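Local coordinates for 389aa long hypothetical nucleolar protein (Pyrococcus horikoshii, PDB 5ZVE) that methylates the C5 position of cytosine 72 in several tRNAs, using S-adenosyl-L-methionine as the methyl donor, at residues E194-E197 with D198-I201; A257-L260 with P261-G264; E288-L291 with K292-E295; A298-Q301 with R302-W306; T324-Y327 with E328-E331. One frame throughout, in Å; residues are numbered along the deposited sequence.

Contact 1: E194-E197 with D198-I201; sequences EPKE and DDVI
D198 sits inside the type I beta turn that joins K196 to D199, and its carboxylate, like that of E197 before it, leads outward from the bend. E197 OE2 is in a salt bridge with K222. D199 closes the turn twice over. Its backbone N donates to K196 O at 2.9 Å, and its side chain bends back to take the N-H of the same residue, K196 N to D199 OD2 at 2.8 Å. The latter bond is moderately bent, 140° at the hydrogen, and the donor stands 45° out of the carboxylate plane. With CG beside the backbone N (chi1 -67°), the carboxylate is folded back over the turn, alongside the root of the lysine, where K196 CB lies 3.3 Å from D199 OD2. The ammonium end of K196 turns off, its NZ staying 5.4 Å from D199 OD2; the salt bridge of that oxygen is instead with K269. At V200 the backbone joins D268 and K269, and I201 begins strand 201-203. I201 CD1 reaches back to P195 CB at 3.9 Å, beside L219, while P195 also rests on I215 and L218 of helix 210-218. With an alanine in place of D199, K196 N would probably lose its acceptor and K269 its salt-bridge partner, leaving the turn tied by one backbone bond. One aspartate oxygen thus serves a backbone N-H and a lysine together, a pairing of charges likely to keep D199 ionised at this partly exposed turn before the strand.

Contact 2: A257-L260 with P261-G264; sequences ARKL and PDLG. With SAH (S-adenosyl-L-homocysteine), chain C.
A257 meets the adenine of S-adenosyl-L-homocysteine with its backbone: A257 N donates to SAH N1 at 3.0 Å, nearly straight at 166°, while A257 CB touches SAH C2 at 3.5 Å. R258 comes near the amino group obliquely, its NE 3.9 Å from SAH N6; a bend at chi3 (-52°) carries the guanidinium to D256, its salt-bridge partner, which itself binds the ligand. Behind this first shell, 3-10 turns fix the backbone. L260 N bonds to A257 O, D262 N to K259 O at 2.8 Å, and L263 N to L260 O at 3.0 Å. P261 has no N-H to offer, and its ring CD lies against L260 CB (3.4 Å), as the linkage to a proline imposes. The L260 side chain, buried against M204 and I228 of strand 225-229, pins the turn inward. On the exposed face K259 CE passes D262 OD2 at 3.6 Å, but the charged ends do not join, K259 NZ staying 4.7 Å from D262 OD2. A main-chain N-H aimed at N1 suits adenine, whose N1 is an acceptor; guanine carries a hydrogen there. The backbone bond is thus consistent with selection of adenine and does not depend on the A257 side chain.

Contact 3: E288-L291 with K292-E295; sequences ERTL and KHIE
T290 N donates to H293 ND1 at 2.9 Å, an almost straight bond (167°) that arrives at the edge of the imidazole, close to its plane. ND1 is thus the acceptor nitrogen, and any ring proton of a neutral H293 would sit on NE2. The ring gets there because H293 CG lies beside its own backbone N and folds back toward the start of the helix. Aliphatic carbons lie over its two faces. R289 CG makes a CH-pi contact, 4.0 Å from the ring centroid and 20° off the normal, and K292 CG lies over the opposite face, 4.1 Å above the plane near the rim. K292 pays for that place with a chi1 of 47°, its CG wedged between N and carbonyl carbon, where it also meets T290 CG2 at 3.6 Å; the rest of its chain runs extended. T290 is the N-cap, yet its hydroxyl does not cap: OG1 turns to E8 of helix 7-17. What remains is the N3-to-N-cap half of a capping box, with histidine as the acceptor. T290 O receives I294 N at 3.2 Å and, weakly, H293 N, and E295 N reaches L291 O at 3.2 Å, nearly in line with the carbonyl, and carries the helical bonding on. The guanidinium of R289 points off to T277 O. The turn opens helix 291-310, with L291 resting on E8 and Y12 of helix 7-17, and I294 turned inward to L279 and to S326 and E328 in the loop before helix 331-339.

Contact 4: A298-Q301 with R302-W306; sequences ARYQ and RAFIW. With SAH (S-adenosyl-L-homocysteine), chain C.
Y300 and F304, one helical turn apart, form the tight side of this contact. F304 presents its edge to the face of Y300 in a T-shaped pair, centroids 5.0 Å apart and planes at 79°, with F304 CE1 only 3.5 Å from Y300 CZ. The same phenylalanine edge meets the adenine, F304 CZ lying 3.4 Å from SAH C6. Next to the rings Q301 is buried, its NE2 bonded to P275 O, and its carbonyl takes the regular helical bond from I305 N at 3.0 Å. The other flank is looser. R302 lays one guanidinium face over A298 O, and its NH1 ends 3.2 Å from R299 CA; the two arginines cross with their guanidinium groups apart. R299, exposed, has a long, weak ion pair with E295. Towards the ligand, Y300 CG stands anti to the backbone N (chi1 -179°), which swings the phenol out from the helix to the base: SAH N6 donates to Y300 OH at 2.6 Å, and SAH N7 is 2.7 Å from that oxygen. The hydroxyl therefore faces the Hoogsteen edge of adenine and accepts from its amino group, an arrangement consistent with a preference for adenine, with the edge of F304 against the phenol face probably limiting its rotation.

Contact 5: T324-Y327 with E328-E331; sequences TLSY and EENE
E329 OE2 is gripped by two hydroxyls, S326 OG at 2.8 Å and T277 OG1. S326 OG in turn accepts E329 N at 3.2 Å, so serine and glutamate are tied by both side chain and backbone. The serine's chi1 of 78° sets OG between its own N and carbonyl carbon, facing the returning chain. Next to it N330 ND2 donates to T324 O at 3.0 Å; the acceptor lies in the amide plane, and S326 O is 2.7 Å from the same nitrogen. N330 OD1 is held by T322, which fixes the amide's flip. N330 N to Y327 O, 2.9 Å, closes a type I turn. Over the ring of Y327 sits E331 CB, a CH-pi contact 3.9 Å from the centroid, while the E331 carboxylate goes on to R363 and I356 N. An alanine in place of E329 would probably leave the hydroxyls of S326 and T277 without their shared acceptor in a buried spot. The loop directly follows C323, the predicted nucleophile, and links strand 316-322 to helix 331-339, with Y12 and L16 of helix 7-17 against S326 and Y327, and T297 and A298 of helix 291-310 against E329.

Overall arrangement
Contact 5 is the buried one of the set; contacts 1, 2 and 3 lie at the surface, and contact 4 is partly buried. Contacts 3 and 4 share helix 291-310, the first at its start and the second farther along, and contact 5 packs on both, through I294 and through A298 and Q301. Contacts 2 and 4 both touch the adenine, R258 lying against Y300, A303 and F304. Contact 1 stands apart, its centre about 35 Å from that of contact 3. Chemistry follows place: carboxylates paired with lysines from outside the segments at the outer turn, a histidine accepting a main-chain N-H at the helix start, backbone and aromatic groups at the base, buried hydroxyl, amide and carboxylate bonds beside the predicted nucleophile.

Contact 1: E194-E197 with D198-I201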
# COMPACT_ATOMS: atom_id res chain seq x y z
N GLU A 194 4.69 -9.86 -16.23
CA GLU A 194 5.42 -9.83 -17.50
C GLU A 194 4.55 -9.37 -18.67
O GLU A 194 4.36 -10.12 -19.63
CB GLU A 194 6.01 -11.20 -17.81
CG GLU A 194 6.95 -11.76 -16.76
CD GLU A 194 7.56 -13.09 -17.18
OE1 GLU A 194 7.53 -13.41 -18.38
OE2 GLU A 194 8.07 -13.82 -16.30
N PRO A 195 4.01 -8.14 -18.60
CA PRO A 195 3.13 -7.70 -19.69
C PRO A 195 3.90 -7.52 -21.00
O PRO A 195 5.02 -7.04 -20.98
CB PRO A 195 2.60 -6.36 -19.18
CG PRO A 195 3.68 -5.85 -18.29
CD PRO A 195 4.26 -7.07 -17.62
N LYS A 196 3.27 -7.89 -22.11
CA LYS A 196 3.86 -7.71 -23.43
C LYS A 196 2.99 -6.76 -24.23
O LYS A 196 1.77 -6.73 -24.06
CB LYS A 196 4.01 -9.04 -24.15
CG LYS A 196 4.82 -10.07 -23.38
CD LYS A 196 6.27 -9.65 -23.23
CE LYS A 196 6.94 -10.42 -22.11
NZ LYS A 196 6.52 -11.85 -22.07
N GLU A 197 3.61 -5.97 -25.10
CA GLU A 197 2.91 -5.00 -25.94
C GLU A 197 1.77 -5.64 -26.75
O GLU A 197 0.79 -4.97 -27.09
CB GLU A 197 3.91 -4.30 -26.87
CG GLU A 197 3.30 -3.53 -28.04
CD GLU A 197 4.35 -2.91 -28.94
OE1 GLU A 197 5.54 -3.28 -28.82
OE2 GLU A 197 3.99 -2.05 -29.77
N ASP A 198 1.88 -6.93 -27.01
CA ASP A 198 0.87 -7.66 -27.77
C ASP A 198 -0.32 -8.07 -26.91
O ASP A 198 -1.44 -8.19 -27.41
CB ASP A 198 1.48 -8.91 -28.41
CG ASP A 198 2.43 -8.58 -29.54
OD1 ASP A 198 2.39 -7.43 -30.03
OD2 ASP A 198 3.23 -9.46 -29.92
N ASP A 199 -0.07 -8.28 -25.62
CA ASP A 199 -1.08 -8.85 -24.73
C ASP A 199 -2.33 -8.00 -24.64
O ASP A 199 -2.26 -6.77 -24.55
CB ASP A 199 -0.51 -9.05 -23.32
CG ASP A 199 0.57 -10.10 -23.25
OD1 ASP A 199 0.54 -11.05 -24.06
OD2 ASP A 199 1.45 -9.99 -22.37
N VAL A 200 -3.48 -8.66 -24.65
CA VAL A 200 -4.70 -8.03 -24.17
C VAL A 200 -4.63 -8.06 -22.65
O VAL A 200 -4.50 -9.12 -22.06
CB VAL A 200 -5.96 -8.74 -24.68
CG1 VAL A 200 -7.21 -8.01 -24.22
CG2 VAL A 200 -5.93 -8.84 -26.20
N ILE A 201 -4.70 -6.88 -22.03
CA ILE A 201 -4.39 -6.75 -20.61
C ILE A 201 -5.51 -6.09 -19.82
O ILE A 201 -6.02 -5.04 -20.21
CB ILE A 201 -3.10 -5.92 -20.41
CG1 ILE A 201 -1.90 -6.62 -21.05
CG2 ILE A 201 -2.85 -5.67 -18.93
CD1 ILE A 201 -0.67 -5.74 -21.17

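Contact 2: A257-L260 with P261-G264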
# COMPACT_ATOMS: atom_id res chain seq x y z
N ALA A 257 -16.43 -5.05 -11.43
CA ALA A 257 -15.50 -5.98 -12.07
C ALA A 257 -15.97 -7.43 -12.02
O ALA A 257 -15.50 -8.27 -12.80
CB ALA A 257 -14.13 -5.87 -11.44
N ARG A 258 -16.88 -7.73 -11.10
CA ARG A 258 -17.43 -9.07 -10.98
C ARG A 258 -18.28 -9.45 -12.19
O ARG A 258 -18.54 -10.62 -12.43
CB ARG A 258 -18.26 -9.18 -9.70
CG ARG A 258 -17.42 -9.10 -8.43
CD ARG A 258 -18.30 -8.97 -7.20
NE ARG A 258 -19.26 -7.89 -7.32
CZ ARG A 258 -20.20 -7.63 -6.42
NH1 ARG A 258 -21.04 -6.62 -6.60
NH2 ARG A 258 -20.31 -8.40 -5.34
N LYS A 259 -18.71 -8.44 -12.93
CA LYS A 259 -19.46 -8.65 -14.16
C LYS A 259 -18.57 -8.56 -15.40
O LYS A 259 -19.08 -8.43 -16.51
CB LYS A 259 -20.61 -7.64 -14.27
CG LYS A 259 -21.55 -7.64 -13.08
CD LYS A 259 -22.72 -6.71 -13.31
CE LYS A 259 -23.86 -7.42 -14.02
NZ LYS A 259 -24.57 -8.35 -13.10
N LEU A 260 -17.26 -8.62 -15.21
CA LEU A 260 -16.30 -8.50 -16.32
C LEU A 260 -16.62 -9.29 -17.60
O LEU A 260 -16.48 -8.74 -18.70
CB LEU A 260 -14.89 -8.90 -15.86
CG LEU A 260 -13.87 -8.86 -17.01
CD1 LEU A 260 -13.69 -7.46 -17.56
CD2 LEU A 260 -12.54 -9.46 -16.64
N PRO A 261 -17.04 -10.56 -17.49
CA PRO A 261 -17.35 -11.29 -18.73
C PRO A 261 -18.44 -10.65 -19.59
O PRO A 261 -18.64 -11.09 -20.72
CB PRO A 261 -17.80 -12.66 -18.22
CG PRO A 261 -17.07 -12.83 -16.95
CD PRO A 261 -17.08 -11.47 -16.32
N ASP A 262 -19.13 -9.63 -19.08
CA ASP A 262 -20.14 -8.91 -19.86
C ASP A 262 -19.52 -8.18 -21.05
O ASP A 262 -20.20 -7.92 -22.04
CB ASP A 262 -20.90 -7.91 -18.97
CG ASP A 262 -21.84 -8.60 -18.01
OD1 ASP A 262 -21.82 -9.84 -17.93
OD2 ASP A 262 -22.61 -7.89 -17.32
N LEU A 263 -18.24 -7.84 -20.94
CA LEU A 263 -17.49 -7.37 -22.10
C LEU A 263 -17.29 -8.56 -23.04
O LEU A 263 -17.63 -9.69 -22.68
CB LEU A 263 -16.14 -6.76 -21.69
CG LEU A 263 -16.11 -5.36 -21.07
CD1 LEU A 263 -16.89 -5.28 -19.77
CD2 LEU A 263 -14.67 -4.89 -20.85
N GLY A 264 -16.74 -8.35 -24.22
CA GLY A 264 -16.58 -9.47 -25.13
C GLY A 264 -15.15 -9.94 -25.17
O GLY A 264 -14.75 -10.72 -26.04
N SAH C . -4.51 -1.97 -7.75
CA SAH C . -4.61 -0.61 -7.23
CB SAH C . -5.27 -0.60 -5.85
CG SAH C . -6.43 -1.58 -5.64
SD SAH C . -7.35 -1.17 -4.14
C SAH C . -3.27 0.12 -7.21
O SAH C . -2.21 -0.47 -7.37
OXT SAH C . -3.22 1.34 -7.04
C5' SAH C . -8.80 -2.15 -4.62
C4' SAH C . -9.77 -1.43 -5.54
O4' SAH C . -10.85 -2.28 -5.87
C3' SAH C . -10.40 -0.17 -4.95
O3' SAH C . -9.99 0.95 -5.70
C2' SAH C . -11.90 -0.35 -5.13
O2' SAH C . -12.46 0.81 -5.70
C1' SAH C . -12.00 -1.50 -6.10
N9 SAH C . -13.24 -2.30 -5.97
C8 SAH C . -13.87 -2.73 -4.83
N7 SAH C . -14.97 -3.43 -5.19
C5 SAH C . -15.05 -3.46 -6.54
C6 SAH C . -15.96 -4.04 -7.42
N6 SAH C . -17.01 -4.72 -6.97
N1 SAH C . -15.77 -3.89 -8.78
C2 SAH C . -14.68 -3.18 -9.25
N3 SAH C . -13.79 -2.61 -8.37
C4 SAH C . -13.97 -2.75 -7.04

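Contact 3: E288-L291 with K292-E295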
# COMPACT_ATOMS: atom_id res chain seq x y z
N GLU A 288 -8.87 -2.58 12.93
CA GLU A 288 -10.31 -2.61 13.15
C GLU A 288 -10.99 -3.84 12.55
O GLU A 288 -12.01 -4.30 13.06
CB GLU A 288 -10.96 -1.35 12.56
CG GLU A 288 -10.40 -0.04 13.10
CD GLU A 288 -9.61 0.71 12.05
OE1 GLU A 288 -9.15 0.07 11.08
OE2 GLU A 288 -9.44 1.95 12.20
N ARG A 289 -10.41 -4.38 11.48
CA ARG A 289 -11.00 -5.54 10.82
C ARG A 289 -10.65 -6.82 11.54
O ARG A 289 -9.57 -6.94 12.13
CB ARG A 289 -10.57 -5.60 9.35
CG ARG A 289 -11.39 -4.69 8.45
CD ARG A 289 -10.75 -4.51 7.10
NE ARG A 289 -11.39 -3.46 6.32
CZ ARG A 289 -10.91 -2.98 5.18
NH1 ARG A 289 -9.78 -3.45 4.67
NH2 ARG A 289 -11.56 -2.01 4.54
N THR A 290 -11.57 -7.78 11.51
CA THR A 290 -11.40 -9.02 12.25
C THR A 290 -11.92 -10.23 11.46
O THR A 290 -12.10 -10.16 10.24
CB THR A 290 -12.09 -8.95 13.63
OG1 THR A 290 -11.82 -10.15 14.37
CG2 THR A 290 -13.61 -8.75 13.48
N LEU A 291 -12.15 -11.34 12.16
CA LEU A 291 -12.42 -12.62 11.51
C LEU A 291 -13.62 -12.60 10.58
O LEU A 291 -13.55 -13.09 9.45
CB LEU A 291 -12.61 -13.72 12.56
CG LEU A 291 -11.36 -14.54 12.93
CD1 LEU A 291 -10.17 -13.64 13.25
CD2 LEU A 291 -11.65 -15.49 14.09
N LYS A 292 -14.73 -12.03 11.04
CA LYS A 292 -15.92 -11.90 10.21
C LYS A 292 -15.62 -11.21 8.88
O LYS A 292 -16.21 -11.54 7.85
CB LYS A 292 -17.02 -11.14 10.97
CG LYS A 292 -16.52 -9.87 11.64
CD LYS A 292 -17.68 -9.00 12.11
CE LYS A 292 -17.20 -7.65 12.60
NZ LYS A 292 -18.32 -6.69 12.78
N HIS A 293 -14.68 -10.27 8.90
CA HIS A 293 -14.28 -9.55 7.69
C HIS A 293 -13.46 -10.41 6.74
O HIS A 293 -13.54 -10.25 5.52
CB HIS A 293 -13.49 -8.29 8.04
CG HIS A 293 -14.27 -7.29 8.83
ND1 HIS A 293 -13.98 -6.99 10.14
CD2 HIS A 293 -15.32 -6.51 8.49
CE1 HIS A 293 -14.83 -6.07 10.58
NE2 HIS A 293 -15.65 -5.76 9.59
N ILE A 294 -12.66 -11.31 7.29
CA ILE A 294 -11.81 -12.18 6.49
C ILE A 294 -12.66 -13.12 5.64
O ILE A 294 -12.46 -13.23 4.43
CB ILE A 294 -10.86 -13.00 7.37
CG1 ILE A 294 -9.85 -12.07 8.06
CG2 ILE A 294 -10.12 -14.04 6.54
CD1 ILE A 294 -8.93 -12.78 9.04
N GLU A 295 -13.63 -13.77 6.28
CA GLU A 295 -14.52 -14.69 5.59
C GLU A 295 -15.35 -13.96 4.53
O GLU A 295 -15.42 -14.39 3.39
CB GLU A 295 -15.43 -15.40 6.59
CG GLU A 295 -16.36 -16.42 5.95
CD GLU A 295 -17.39 -16.96 6.93
OE1 GLU A 295 -17.45 -16.45 8.07
OE2 GLU A 295 -18.13 -17.89 6.56

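Contact 4: A298-Q301 with R302-W306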
# COMPACT_ATOMS: atom_id res chain seq x y z
N ALA A 298 -13.04 -12.69 1.66
CA ALA A 298 -12.56 -13.82 0.87
C ALA A 298 -13.65 -14.30 -0.08
O ALA A 298 -13.38 -14.61 -1.25
CB ALA A 298 -12.11 -14.95 1.77
N ARG A 299 -14.88 -14.35 0.41
CA ARG A 299 -16.01 -14.77 -0.41
C ARG A 299 -16.25 -13.74 -1.50
O ARG A 299 -16.57 -14.08 -2.64
CB ARG A 299 -17.26 -14.96 0.46
CG ARG A 299 -18.48 -15.51 -0.29
CD ARG A 299 -19.58 -15.97 0.67
NE ARG A 299 -20.03 -14.89 1.55
CZ ARG A 299 -19.75 -14.82 2.85
NH1 ARG A 299 -19.03 -15.77 3.43
NH2 ARG A 299 -20.20 -13.80 3.57
N TYR A 300 -16.06 -12.47 -1.15
CA TYR A 300 -16.23 -11.37 -2.10
C TYR A 300 -15.19 -11.45 -3.23
O TYR A 300 -15.50 -11.15 -4.38
CB TYR A 300 -16.13 -10.04 -1.35
CG TYR A 300 -16.29 -8.79 -2.19
CD1 TYR A 300 -17.46 -8.56 -2.90
CD2 TYR A 300 -15.29 -7.83 -2.23
CE1 TYR A 300 -17.62 -7.41 -3.65
CE2 TYR A 300 -15.44 -6.67 -2.98
CZ TYR A 300 -16.61 -6.47 -3.69
OH TYR A 300 -16.77 -5.32 -4.44
N GLN A 301 -13.98 -11.87 -2.90
CA GLN A 301 -12.90 -11.94 -3.89
C GLN A 301 -13.12 -13.06 -4.91
O GLN A 301 -12.71 -12.94 -6.07
CB GLN A 301 -11.56 -12.15 -3.18
CG GLN A 301 -11.12 -10.96 -2.33
CD GLN A 301 -10.07 -11.34 -1.32
OE1 GLN A 301 -9.89 -12.52 -1.02
NE2 GLN A 301 -9.37 -10.35 -0.77
N ARG A 302 -13.77 -14.14 -4.48
CA ARG A 302 -14.04 -15.28 -5.36
C ARG A 302 -14.87 -14.88 -6.57
O ARG A 302 -14.72 -15.45 -7.65
CB ARG A 302 -14.73 -16.41 -4.60
CG ARG A 302 -13.78 -17.21 -3.73
CD ARG A 302 -14.50 -18.23 -2.88
NE ARG A 302 -13.67 -18.64 -1.75
CZ ARG A 302 -13.97 -18.42 -0.48
NH1 ARG A 302 -15.11 -17.82 -0.17
NH2 ARG A 302 -13.15 -18.82 0.48
N ALA A 303 -15.76 -13.91 -6.38
CA ALA A 303 -16.55 -13.39 -7.48
C ALA A 303 -15.66 -12.77 -8.55
O ALA A 303 -15.85 -13.00 -9.75
CB ALA A 303 -17.57 -12.39 -6.97
N PHE A 304 -14.67 -11.98 -8.12
CA PHE A 304 -13.68 -11.40 -9.03
C PHE A 304 -12.87 -12.47 -9.75
O PHE A 304 -12.70 -12.43 -10.98
CB PHE A 304 -12.70 -10.50 -8.26
CG PHE A 304 -13.31 -9.25 -7.70
CD1 PHE A 304 -14.11 -9.30 -6.56
CD2 PHE A 304 -13.06 -8.02 -8.28
CE1 PHE A 304 -14.66 -8.15 -6.03
CE2 PHE A 304 -13.62 -6.86 -7.75
CZ PHE A 304 -14.41 -6.93 -6.62
N ILE A 305 -12.39 -13.42 -8.97
CA ILE A 305 -11.52 -14.48 -9.46
C ILE A 305 -12.21 -15.30 -10.55
O ILE A 305 -11.64 -15.54 -11.61
CB ILE A 305 -11.13 -15.42 -8.32
CG1 ILE A 305 -10.20 -14.71 -7.33
CG2 ILE A 305 -10.49 -16.68 -8.88
CD1 ILE A 305 -9.98 -15.48 -6.05
N TRP A 306 -13.44 -15.71 -10.27
CA TRP A 306 -14.24 -16.46 -11.22
C TRP A 306 -14.45 -15.65 -12.49
O TRP A 306 -14.30 -16.16 -13.60
CB TRP A 306 -15.59 -16.86 -10.59
CG TRP A 306 -16.50 -17.70 -11.46
CD1 TRP A 306 -17.84 -17.48 -11.69
CD2 TRP A 306 -16.15 -18.87 -12.21
NE1 TRP A 306 -18.34 -18.45 -12.53
CE2 TRP A 306 -17.32 -19.31 -12.87
CE3 TRP A 306 -14.97 -19.58 -12.40
CZ2 TRP A 306 -17.34 -20.43 -13.69
CZ3 TRP A 306 -14.98 -20.70 -13.22
CH2 TRP A 306 -16.17 -21.11 -13.86
N SAH C . -4.51 -1.97 -7.75
CA SAH C . -4.61 -0.61 -7.23
CB SAH C . -5.27 -0.60 -5.85
CG SAH C . -6.43 -1.58 -5.64
SD SAH C . -7.35 -1.17 -4.14
C SAH C . -3.27 0.12 -7.21
O SAH C . -2.21 -0.47 -7.37
OXT SAH C . -3.22 1.34 -7.04
C5' SAH C . -8.80 -2.15 -4.62
C4' SAH C . -9.77 -1.43 -5.54
O4' SAH C . -10.85 -2.28 -5.87
C3' SAH C . -10.40 -0.17 -4.95
O3' SAH C . -9.99 0.95 -5.70
C2' SAH C . -11.90 -0.35 -5.13
O2' SAH C . -12.46 0.81 -5.70
C1' SAH C . -12.00 -1.50 -6.10
N9 SAH C . -13.24 -2.30 -5.97
C8 SAH C . -13.87 -2.73 -4.83
N7 SAH C . -14.97 -3.43 -5.19
C5 SAH C . -15.05 -3.46 -6.54
C6 SAH C . -15.96 -4.04 -7.42
N6 SAH C . -17.01 -4.72 -6.97
N1 SAH C . -15.77 -3.89 -8.78
C2 SAH C . -14.68 -3.18 -9.25
N3 SAH C . -13.79 -2.61 -8.37
C4 SAH C . -13.97 -2.75 -7.04

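Contact 5: T324-Y327 with E328-E331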
# COMPACT_ATOMS: atom_id res chain seq x y z
N THR A 324 -2.92 -8.36 2.36
CA THR A 324 -3.45 -8.94 3.57
C THR A 324 -2.71 -10.23 3.93
O THR A 324 -2.08 -10.85 3.08
CB THR A 324 -4.96 -9.23 3.45
OG1 THR A 324 -5.53 -9.35 4.76
CG2 THR A 324 -5.21 -10.50 2.66
N LEU A 325 -2.80 -10.62 5.19
CA LEU A 325 -2.07 -11.79 5.68
C LEU A 325 -2.90 -13.06 5.75
O LEU A 325 -2.35 -14.16 5.86
CB LEU A 325 -1.51 -11.48 7.06
CG LEU A 325 -0.51 -10.32 7.12
CD1 LEU A 325 -0.37 -9.82 8.55
CD2 LEU A 325 0.83 -10.78 6.58
N SER A 326 -4.23 -12.93 5.69
CA SER A 326 -5.12 -14.06 5.98
C SER A 326 -4.90 -15.23 5.03
O SER A 326 -4.52 -15.06 3.87
CB SER A 326 -6.58 -13.62 5.92
OG SER A 326 -7.03 -13.51 4.59
N TYR A 327 -5.13 -16.44 5.54
CA TYR A 327 -5.07 -17.63 4.71
C TYR A 327 -6.21 -17.64 3.69
O TYR A 327 -5.98 -17.88 2.50
CB TYR A 327 -5.12 -18.90 5.56
CG TYR A 327 -4.93 -20.16 4.75
CD1 TYR A 327 -3.66 -20.66 4.51
CD2 TYR A 327 -6.02 -20.82 4.20
CE1 TYR A 327 -3.48 -21.81 3.75
CE2 TYR A 327 -5.85 -21.96 3.45
CZ TYR A 327 -4.58 -22.45 3.22
OH TYR A 327 -4.42 -23.59 2.47
N GLU A 328 -7.42 -17.39 4.18
CA GLU A 328 -8.63 -17.53 3.37
C GLU A 328 -8.62 -16.65 2.12
O GLU A 328 -9.03 -17.08 1.05
CB GLU A 328 -9.88 -17.21 4.20
CG GLU A 328 -10.23 -18.22 5.29
CD GLU A 328 -9.41 -18.03 6.56
OE1 GLU A 328 -8.58 -17.10 6.60
OE2 GLU A 328 -9.61 -18.80 7.52
N GLU A 329 -8.13 -15.42 2.25
CA GLU A 329 -8.10 -14.49 1.13
C GLU A 329 -6.95 -14.78 0.18
O GLU A 329 -6.90 -14.26 -0.93
CB GLU A 329 -8.00 -13.04 1.61
CG GLU A 329 -9.15 -12.55 2.45
CD GLU A 329 -8.87 -11.20 3.09
OE1 GLU A 329 -8.97 -10.18 2.37
OE2 GLU A 329 -8.55 -11.15 4.29
N ASN A 330 -6.03 -15.63 0.63
CA ASN A 330 -4.81 -15.86 -0.13
C ASN A 330 -4.67 -17.30 -0.62
O ASN A 330 -5.20 -17.64 -1.69
CB ASN A 330 -3.60 -15.47 0.72
CG ASN A 330 -3.54 -13.98 0.97
OD1 ASN A 330 -3.97 -13.19 0.12
ND2 ASN A 330 -3.02 -13.58 2.13
N GLU A 331 -3.97 -18.14 0.13
CA GLU A 331 -3.79 -19.53 -0.27
C GLU A 331 -5.14 -20.23 -0.46
O GLU A 331 -5.30 -21.05 -1.37
CB GLU A 331 -2.93 -20.29 0.74
CG GLU A 331 -1.45 -19.94 0.69
CD GLU A 331 -1.09 -18.75 1.57
OE1 GLU A 331 -2.01 -18.05 2.04
OE2 GLU A 331 0.12 -18.52 1.79